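PDB 6BQ5: thermospermine synthase ACAULIS protein from Medicago truncatula, which probably catalyses the transfer of an aminopropyl group from decarboxylated S-adenosylmethionine to spermidine, yielding thermospermine and methylthioadenosine. Local coordinates for residues A[133-138]-A[159-164]; A[225-230]-A[306-311]; A[86-91]-A[112-117]. All blocks are in the same frame, centred on the assembly; numbering follows the deposited sequence.

Contact 1. Residues A[133-138]-A[159-164]; sequences IDEEVV and VVINDA. With MTA (5'-deoxy-5'-methylthioadenosine), chain D.
Ile133, Glu135 and Val138 meet Val159, Ile161 and Asp163 in an apolar surface contact beside the adenosine site, where the start of helix 135-144 lies against the end of strand 157-161. Val138 serves both neighbours, meeting Val159 tip to tip through CG1 and Ile161 through CG2, which lies 3.7 Å from Ile161 CD1. Ile161 also runs across Glu135 at about a right angle; its methyls pack on the aliphatic base of this exposed glutamate. No hydrogen bond joins the segments, although Ile133 CA makes a CH···O contact of 3.2 Å with Asn162 O.

Branching at CB lets Ile133 face two ways. With CG1 opposite the backbone N (chi1 -158°), CD1 reaches Asp163 CB, while CG2 sits over the adenine face, 3.4 Å from MTA C4. Without both branches, as with an alanine here, the adenine face is likely to lose its support and Asp163 CB its neighbour. Asp163 OD1 accepts from MTA N6 at 2.8 Å, and Ala164 N donates to MTA N1 at 3.0 Å (170°). Apolar contact thus supports the ring face while polar groups read its edge, a pattern suited to a 6-aminopurine.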
# COMPACT_ATOMS: atom_id res chain seq x y z
N ILE A 133 -27.30 -22.18 -1.31
CA ILE A 133 -27.78 -22.05 0.07
C ILE A 133 -28.15 -20.62 0.46
O ILE A 133 -28.94 -20.43 1.35
CB ILE A 133 -26.75 -22.63 1.06
CG1 ILE A 133 -27.39 -23.02 2.38
CG2 ILE A 133 -25.55 -21.71 1.24
CD1 ILE A 133 -26.43 -23.82 3.24
N ASP A 134 -27.60 -19.63 -0.22
CA ASP A 134 -27.76 -18.23 0.19
C ASP A 134 -28.56 -17.42 -0.84
O ASP A 134 -28.03 -16.89 -1.80
CB ASP A 134 -26.37 -17.64 0.44
CG ASP A 134 -26.41 -16.27 1.09
OD1 ASP A 134 -27.53 -15.73 1.25
OD2 ASP A 134 -25.34 -15.76 1.43
N GLU A 135 -29.84 -17.22 -0.56
CA GLU A 135 -30.71 -16.37 -1.39
C GLU A 135 -30.21 -14.95 -1.58
O GLU A 135 -30.42 -14.36 -2.64
CB GLU A 135 -32.11 -16.33 -0.76
CG GLU A 135 -33.20 -15.76 -1.63
CD GLU A 135 -34.54 -15.91 -0.92
OE1 GLU A 135 -35.45 -16.50 -1.51
OE2 GLU A 135 -34.64 -15.48 0.25
N GLU A 136 -29.57 -14.37 -0.56
CA GLU A 136 -29.00 -13.03 -0.71
C GLU A 136 -27.96 -12.95 -1.83
O GLU A 136 -27.91 -11.96 -2.57
CB GLU A 136 -28.38 -12.51 0.60
CG GLU A 136 -29.40 -12.43 1.73
CD GLU A 136 -30.54 -11.53 1.38
OE1 GLU A 136 -30.28 -10.40 0.93
OE2 GLU A 136 -31.71 -11.95 1.55
N VAL A 137 -27.14 -13.99 -1.95
CA VAL A 137 -26.15 -14.07 -3.06
C VAL A 137 -26.90 -14.10 -4.39
O VAL A 137 -26.59 -13.32 -5.29
CB VAL A 137 -25.24 -15.29 -2.94
CG1 VAL A 137 -24.45 -15.51 -4.22
CG2 VAL A 137 -24.31 -15.13 -1.76
N VAL A 138 -27.90 -14.98 -4.48
CA VAL A 138 -28.68 -15.11 -5.71
C VAL A 138 -29.29 -13.76 -6.13
O VAL A 138 -29.18 -13.34 -7.29
CB VAL A 138 -29.83 -16.18 -5.57
CG1 VAL A 138 -30.75 -16.15 -6.78
CG2 VAL A 138 -29.27 -17.59 -5.34
N VAL A 159 -34.20 -21.92 -9.98
CA VAL A 159 -33.45 -21.56 -8.78
C VAL A 159 -34.07 -22.23 -7.54
O VAL A 159 -35.26 -22.07 -7.26
CB VAL A 159 -33.40 -20.01 -8.57
CG1 VAL A 159 -32.63 -19.63 -7.31
CG2 VAL A 159 -32.78 -19.31 -9.78
N VAL A 160 -33.23 -22.94 -6.78
CA VAL A 160 -33.62 -23.54 -5.52
C VAL A 160 -32.68 -22.99 -4.44
O VAL A 160 -31.43 -23.03 -4.60
CB VAL A 160 -33.49 -25.07 -5.56
CG1 VAL A 160 -33.83 -25.70 -4.21
CG2 VAL A 160 -34.41 -25.61 -6.65
N ILE A 161 -33.29 -22.48 -3.37
CA ILE A 161 -32.53 -21.98 -2.22
C ILE A 161 -32.43 -23.07 -1.16
O ILE A 161 -33.32 -23.25 -0.35
CB ILE A 161 -33.15 -20.70 -1.64
CG1 ILE A 161 -33.28 -19.63 -2.74
CG2 ILE A 161 -32.33 -20.19 -0.45
CD1 ILE A 161 -31.97 -19.33 -3.48
N ASN A 162 -31.33 -23.80 -1.16
CA ASN A 162 -31.11 -24.87 -0.18
C ASN A 162 -29.64 -25.28 -0.06
O ASN A 162 -28.82 -24.94 -0.91
CB ASN A 162 -31.95 -26.08 -0.58
CG ASN A 162 -32.18 -27.05 0.55
OD1 ASN A 162 -31.77 -26.83 1.70
ND2 ASN A 162 -32.83 -28.14 0.23
N ASP A 163 -29.31 -26.00 1.01
CA ASP A 163 -28.07 -26.77 1.04
C ASP A 163 -28.16 -27.85 -0.09
O ASP A 163 -29.11 -28.63 -0.16
CB ASP A 163 -27.82 -27.35 2.45
CG ASP A 163 -26.82 -28.48 2.45
OD1 ASP A 163 -25.84 -28.40 1.71
OD2 ASP A 163 -27.07 -29.51 3.13
N ALA A 164 -27.17 -27.89 -0.99
CA ALA A 164 -27.21 -28.80 -2.13
C ALA A 164 -27.16 -30.28 -1.71
O ALA A 164 -27.65 -31.14 -2.43
CB ALA A 164 -26.09 -28.51 -3.13
CS MTA D . -18.18 -18.77 -2.45
S5' MTA D . -19.06 -20.24 -2.10
C5' MTA D . -19.85 -20.43 -3.66
C4' MTA D . -21.36 -20.53 -3.47
O4' MTA D . -21.69 -21.69 -2.72
C2' MTA D . -22.58 -19.94 -1.47
O2' MTA D . -23.79 -19.24 -1.16
C3' MTA D . -21.95 -19.35 -2.71
O3' MTA D . -22.86 -18.67 -3.57
C1' MTA D . -22.83 -21.37 -1.91
N9 MTA D . -22.84 -22.44 -0.90
C8 MTA D . -22.06 -22.60 0.17
N7 MTA D . -22.35 -23.77 0.80
C5 MTA D . -23.34 -24.35 0.09
C6 MTA D . -24.13 -25.57 0.23
N6 MTA D . -23.89 -26.43 1.24
N1 MTA D . -25.06 -25.81 -0.72
C2 MTA D . -25.30 -24.95 -1.73
N3 MTA D . -24.62 -23.80 -1.91
C4 MTA D . -23.66 -23.47 -1.01

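Contact 2. Residues A[225-230]-A[306-311]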
# COMPACT_ATOMS: atom_id res chain seq x y z
N SER A 225 0.64 -24.48 -4.61
CA SER A 225 -0.69 -24.42 -4.01
C SER A 225 -1.57 -25.66 -4.30
O SER A 225 -2.60 -25.89 -3.59
CB SER A 225 -1.40 -23.14 -4.48
OG SER A 225 -1.59 -23.15 -5.89
N HIS A 226 -1.19 -26.47 -5.32
CA HIS A 226 -1.95 -27.70 -5.70
C HIS A 226 -2.09 -28.75 -4.58
O HIS A 226 -2.98 -29.58 -4.65
CB HIS A 226 -1.39 -28.39 -6.95
CG HIS A 226 -0.15 -29.17 -6.71
ND1 HIS A 226 1.11 -28.60 -6.74
CD2 HIS A 226 0.04 -30.48 -6.41
CE1 HIS A 226 2.02 -29.54 -6.50
NE2 HIS A 226 1.40 -30.69 -6.30
N THR A 227 -1.21 -28.70 -3.59
CA THR A 227 -1.29 -29.65 -2.47
C THR A 227 -2.33 -29.30 -1.40
O THR A 227 -2.64 -30.15 -0.57
CB THR A 227 0.07 -29.83 -1.77
OG1 THR A 227 0.50 -28.56 -1.29
CG2 THR A 227 1.13 -30.34 -2.74
N GLU A 228 -2.90 -28.08 -1.41
CA GLU A 228 -3.89 -27.70 -0.38
C GLU A 228 -5.16 -28.55 -0.45
O GLU A 228 -5.54 -29.14 0.53
CB GLU A 228 -4.30 -26.22 -0.53
CG GLU A 228 -3.21 -25.17 -0.26
CD GLU A 228 -3.65 -23.73 -0.58
OE1 GLU A 228 -2.78 -22.94 -1.05
OE2 GLU A 228 -4.88 -23.37 -0.36
N VAL A 229 -5.88 -28.53 -1.59
CA VAL A 229 -7.08 -29.35 -1.80
C VAL A 229 -7.14 -30.11 -3.15
O VAL A 229 -7.80 -31.16 -3.22
CB VAL A 229 -8.35 -28.50 -1.62
CG1 VAL A 229 -8.34 -27.80 -0.25
CG2 VAL A 229 -8.45 -27.44 -2.70
N PHE A 230 -6.47 -29.61 -4.20
CA PHE A 230 -6.65 -30.14 -5.56
C PHE A 230 -6.27 -31.60 -5.58
O PHE A 230 -7.01 -32.41 -6.14
CB PHE A 230 -5.82 -29.33 -6.52
CG PHE A 230 -5.87 -29.77 -7.98
CD1 PHE A 230 -7.05 -29.73 -8.72
CD2 PHE A 230 -4.68 -30.03 -8.65
CE1 PHE A 230 -7.07 -30.05 -10.07
CE2 PHE A 230 -4.69 -30.36 -10.02
CZ PHE A 230 -5.89 -30.36 -10.72
N ARG A 306 1.42 -33.63 -11.41
CA ARG A 306 1.04 -35.03 -11.73
C ARG A 306 1.53 -35.99 -10.66
O ARG A 306 0.81 -36.91 -10.24
CB ARG A 306 1.60 -35.49 -13.07
CG ARG A 306 0.58 -35.78 -14.11
CD ARG A 306 1.23 -36.19 -15.43
NE ARG A 306 1.96 -35.06 -16.01
CZ ARG A 306 3.27 -35.02 -16.19
NH1 ARG A 306 4.04 -36.12 -15.94
NH2 ARG A 306 3.83 -33.94 -16.66
N ASN A 307 2.76 -35.80 -10.24
CA ASN A 307 3.39 -36.67 -9.20
C ASN A 307 2.59 -36.57 -7.89
O ASN A 307 2.27 -37.61 -7.28
CB ASN A 307 4.86 -36.25 -9.02
CG ASN A 307 5.62 -37.03 -7.93
OD1 ASN A 307 5.94 -38.20 -8.10
ND2 ASN A 307 5.92 -36.36 -6.82
N SER A 308 2.23 -35.35 -7.46
CA SER A 308 1.37 -35.20 -6.24
C SER A 308 0.04 -35.92 -6.39
O SER A 308 -0.35 -36.67 -5.50
CB SER A 308 1.09 -33.74 -5.84
OG SER A 308 2.28 -33.07 -5.54
N LEU A 309 -0.63 -35.69 -7.50
CA LEU A 309 -1.93 -36.31 -7.72
C LEU A 309 -1.80 -37.82 -7.73
O LEU A 309 -2.57 -38.51 -7.10
CB LEU A 309 -2.62 -35.79 -9.01
CG LEU A 309 -3.54 -34.59 -8.75
CD1 LEU A 309 -2.83 -33.35 -8.26
CD2 LEU A 309 -4.32 -34.32 -10.04
N ASN A 310 -0.76 -38.32 -8.36
CA ASN A 310 -0.61 -39.76 -8.52
C ASN A 310 -0.11 -40.45 -7.25
O ASN A 310 -0.45 -41.63 -7.04
CB ASN A 310 0.21 -40.09 -9.78
CG ASN A 310 -0.57 -39.75 -11.07
OD1 ASN A 310 -0.02 -39.18 -12.03
ND2 ASN A 310 -1.88 -40.11 -11.10
N ASN A 311 0.58 -39.73 -6.37
CA ASN A 311 1.08 -40.31 -5.12
C ASN A 311 0.14 -40.00 -3.96
O ASN A 311 0.33 -40.51 -2.92
CB ASN A 311 2.49 -39.81 -4.80
CG ASN A 311 3.50 -40.26 -5.85
OD1 ASN A 311 3.26 -41.22 -6.56
ND2 ASN A 311 4.64 -39.56 -5.95
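His226 and Ser308 make the polar half of this contact, which ties the loop ahead of helix 230-238 to the C-terminal helix 303-311. His226 NE2 and Ser308 OG lie 2.6 Å apart in a nearly straight hydrogen bond (166°), whose proton may belong to either atom. The hydroxyl comes in at the ring edge, and Ser308 CB follows it in the ring plane, 3.1 Å from His226 NE2. A small residue suits this place, since the helix backbone can come close behind its short side chain. The CG of His226 lies between its own backbone N and carbonyl carbon (chi1 76°), a turn that sends the imidazole across to the helix. Its other nitrogen, ND1, is hydrogen-bonded to Gly222 O, and Ser308 OG has a second partner in Ala304 O, so both ends of the bridge are held from behind. Thr227 CG2 packs on one face of the imidazole, 3.6 Å above its plane and toward the rim of the ring.

The apolar half joins Phe230 and Leu309, whose side chains cross at about a right angle. Leu309 CD1 is 3.8 Å from Phe230 CD2, and Leu309 CD2 lies 4.0 Å from Phe230 CE2. The forked leucine thereby brings both methyls to one side of the phenyl ring.

On the same C-terminal helix, Arg306 forms a salt bridge with Asp291 of the second subunit. Within the chain, Phe230 and Leu309 both touch Pro246 of strand 243-251, and Leu309 continues onto Tyr234 of helix 230-238.

Contact 3. Residues A[86-91]-A[112-117]; sequences IYHECL and EGSTAR
His88, on helix 84-98, presses its imidazole against the start of helix 114-120, where Ser114 and Thr115 receive it. Ser114 CB stands 3.3 Å from the ring centroid and only 8° off its normal, a CH-pi contact; on the opposite face lies CD1 of Tyr87. A flat imidazole suits this place, since it offers one face to each of these carbons. CG lies beside its own backbone N (chi1 -66°), and ND1 is hydrogen-bonded to Glu84 O one turn earlier, which fixes the rotation of the ring. The carboxylate of Glu112 arrives from the other direction, its plane 15° from that of the imidazole, with OE2 3.5 Å from His88 NE2.

Thr115 meets the ring in its plane, OG1 lying 3.2 Å from His88 CD2. The same OG1 is 3.4 Å from Leu91 CD2, and its strongest partner is OD2 of Asp181, the predicted proton acceptor. The hydroxyl of Tyr87 is bonded to the other oxygen of that carboxylate, so threonine and tyrosine hold it from two helices. Leu91 CD2 also lies near Thr115 CG2.

Within the turn, Ser114 N donates to Glu112 OE2 at 2.8 Å and Ser114 OG to Glu112 OE1 at 2.7 Å, which tethers the glutamate. Glycine suits the N-cap position 113 because, at its backbone angles, a CB would jam against the carbonyl oxygen of Glu112. With Ala116, Gly113 is consistent with the glycine-rich strand-turn-helix of Rossmann-like aminopropyltransferases, here set beside both the nucleoside and the probable catalytic aspartate.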
# COMPACT_ATOMS: atom_id res chain seq x y z
N ILE A 86 -13.02 -17.53 -18.07
CA ILE A 86 -12.08 -18.61 -18.00
C ILE A 86 -12.56 -19.66 -16.99
O ILE A 86 -12.69 -20.84 -17.34
CB ILE A 86 -10.66 -18.14 -17.66
CG1 ILE A 86 -10.21 -17.13 -18.69
CG2 ILE A 86 -9.69 -19.32 -17.54
CD1 ILE A 86 -8.87 -16.49 -18.43
N TYR A 87 -12.79 -19.25 -15.75
CA TYR A 87 -13.25 -20.17 -14.73
C TYR A 87 -14.53 -20.85 -15.17
O TYR A 87 -14.64 -22.06 -15.08
CB TYR A 87 -13.45 -19.46 -13.37
CG TYR A 87 -14.09 -20.32 -12.32
CD1 TYR A 87 -15.47 -20.40 -12.23
CD2 TYR A 87 -13.34 -21.05 -11.41
CE1 TYR A 87 -16.11 -21.21 -11.28
CE2 TYR A 87 -13.97 -21.83 -10.42
CZ TYR A 87 -15.33 -21.92 -10.38
OH TYR A 87 -15.99 -22.70 -9.46
N HIS A 88 -15.49 -20.07 -15.69
CA HIS A 88 -16.81 -20.64 -15.99
C HIS A 88 -16.83 -21.53 -17.26
O HIS A 88 -17.45 -22.59 -17.24
CB HIS A 88 -17.90 -19.58 -15.94
CG HIS A 88 -18.09 -19.03 -14.56
ND1 HIS A 88 -17.52 -17.85 -14.15
CD2 HIS A 88 -18.64 -19.60 -13.46
CE1 HIS A 88 -17.76 -17.69 -12.86
NE2 HIS A 88 -18.41 -18.74 -12.41
N GLU A 89 -16.03 -21.17 -18.27
CA GLU A 89 -15.93 -22.06 -19.45
C GLU A 89 -15.22 -23.36 -19.05
O GLU A 89 -15.64 -24.46 -19.45
CB GLU A 89 -15.21 -21.40 -20.59
CG GLU A 89 -16.06 -20.35 -21.30
CD GLU A 89 -15.42 -19.79 -22.57
OE1 GLU A 89 -14.40 -20.36 -23.03
OE2 GLU A 89 -15.95 -18.77 -23.11
N CYS A 90 -14.15 -23.23 -18.28
CA CYS A 90 -13.46 -24.42 -17.76
C CYS A 90 -14.29 -25.33 -16.89
O CYS A 90 -14.19 -26.53 -17.01
CB CYS A 90 -12.14 -24.07 -17.05
SG CYS A 90 -10.86 -23.49 -18.20
N LEU A 91 -15.08 -24.77 -16.00
CA LEU A 91 -15.93 -25.53 -15.11
C LEU A 91 -17.06 -26.32 -15.86
O LEU A 91 -17.39 -27.41 -15.49
CB LEU A 91 -16.57 -24.58 -14.08
CG LEU A 91 -17.60 -25.20 -13.11
CD1 LEU A 91 -16.94 -26.26 -12.28
CD2 LEU A 91 -18.24 -24.18 -12.20
N GLU A 112 -23.92 -16.91 -8.12
CA GLU A 112 -23.39 -15.82 -8.93
C GLU A 112 -23.92 -15.77 -10.37
O GLU A 112 -23.95 -14.71 -10.99
CB GLU A 112 -21.85 -15.92 -8.88
CG GLU A 112 -21.05 -14.90 -9.71
CD GLU A 112 -20.59 -15.43 -11.07
OE1 GLU A 112 -19.78 -14.75 -11.74
OE2 GLU A 112 -21.02 -16.53 -11.47
N GLY A 113 -24.26 -16.93 -10.91
CA GLY A 113 -25.00 -17.04 -12.17
C GLY A 113 -24.21 -17.30 -13.45
O GLY A 113 -24.81 -17.54 -14.50
N SER A 114 -22.87 -17.24 -13.39
CA SER A 114 -22.08 -17.40 -14.60
C SER A 114 -22.01 -18.90 -15.03
O SER A 114 -21.91 -19.17 -16.21
CB SER A 114 -20.69 -16.77 -14.43
OG SER A 114 -20.73 -15.37 -14.23
N THR A 115 -22.04 -19.82 -14.07
CA THR A 115 -22.12 -21.26 -14.34
C THR A 115 -23.40 -21.59 -15.13
O THR A 115 -23.37 -22.27 -16.17
CB THR A 115 -21.99 -22.07 -13.02
OG1 THR A 115 -20.69 -21.81 -12.42
CG2 THR A 115 -22.13 -23.62 -13.23
N ALA A 116 -24.51 -21.07 -14.65
CA ALA A 116 -25.76 -21.15 -15.38
C ALA A 116 -25.66 -20.56 -16.77
O ALA A 116 -26.04 -21.20 -17.76
CB ALA A 116 -26.87 -20.48 -14.57
N ARG A 117 -25.11 -19.36 -16.86
CA ARG A 117 -24.94 -18.69 -18.14
C ARG A 117 -24.25 -19.60 -19.15
O ARG A 117 -24.72 -19.73 -20.32
CB ARG A 117 -24.13 -17.41 -18.01
CG ARG A 117 -24.12 -16.60 -19.30
CD ARG A 117 -23.02 -15.55 -19.26
NE ARG A 117 -21.69 -16.13 -19.14
CZ ARG A 117 -20.82 -15.85 -18.15
NH1 ARG A 117 -21.15 -14.99 -17.18
NH2 ARG A 117 -19.62 -16.41 -18.15

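In the fold
Contact 3 is buried near the middle of the chain, contact 2 is buried but peripheral, and contact 1 lies at the surface. Contacts 1 and 3 both lie around the nucleoside pocket, contact 1 pairing a helix with edge strand 157-161 and contact 3 pairing two helices; they touch where Val137 packs against Glu112, and their centres are about 17 Å apart. Contact 2 is on the opposite side of the chain's centre from contact 1, about 31 Å between centres, away from the annotated sites. The chemistry follows the setting: contact 1 joins its segments by apolar packing and turns its polar groups to the ligand, contact 2 pairs one hydrogen bond with apolar packing, and contact 3 relies on a CH-pi contact on an imidazole face.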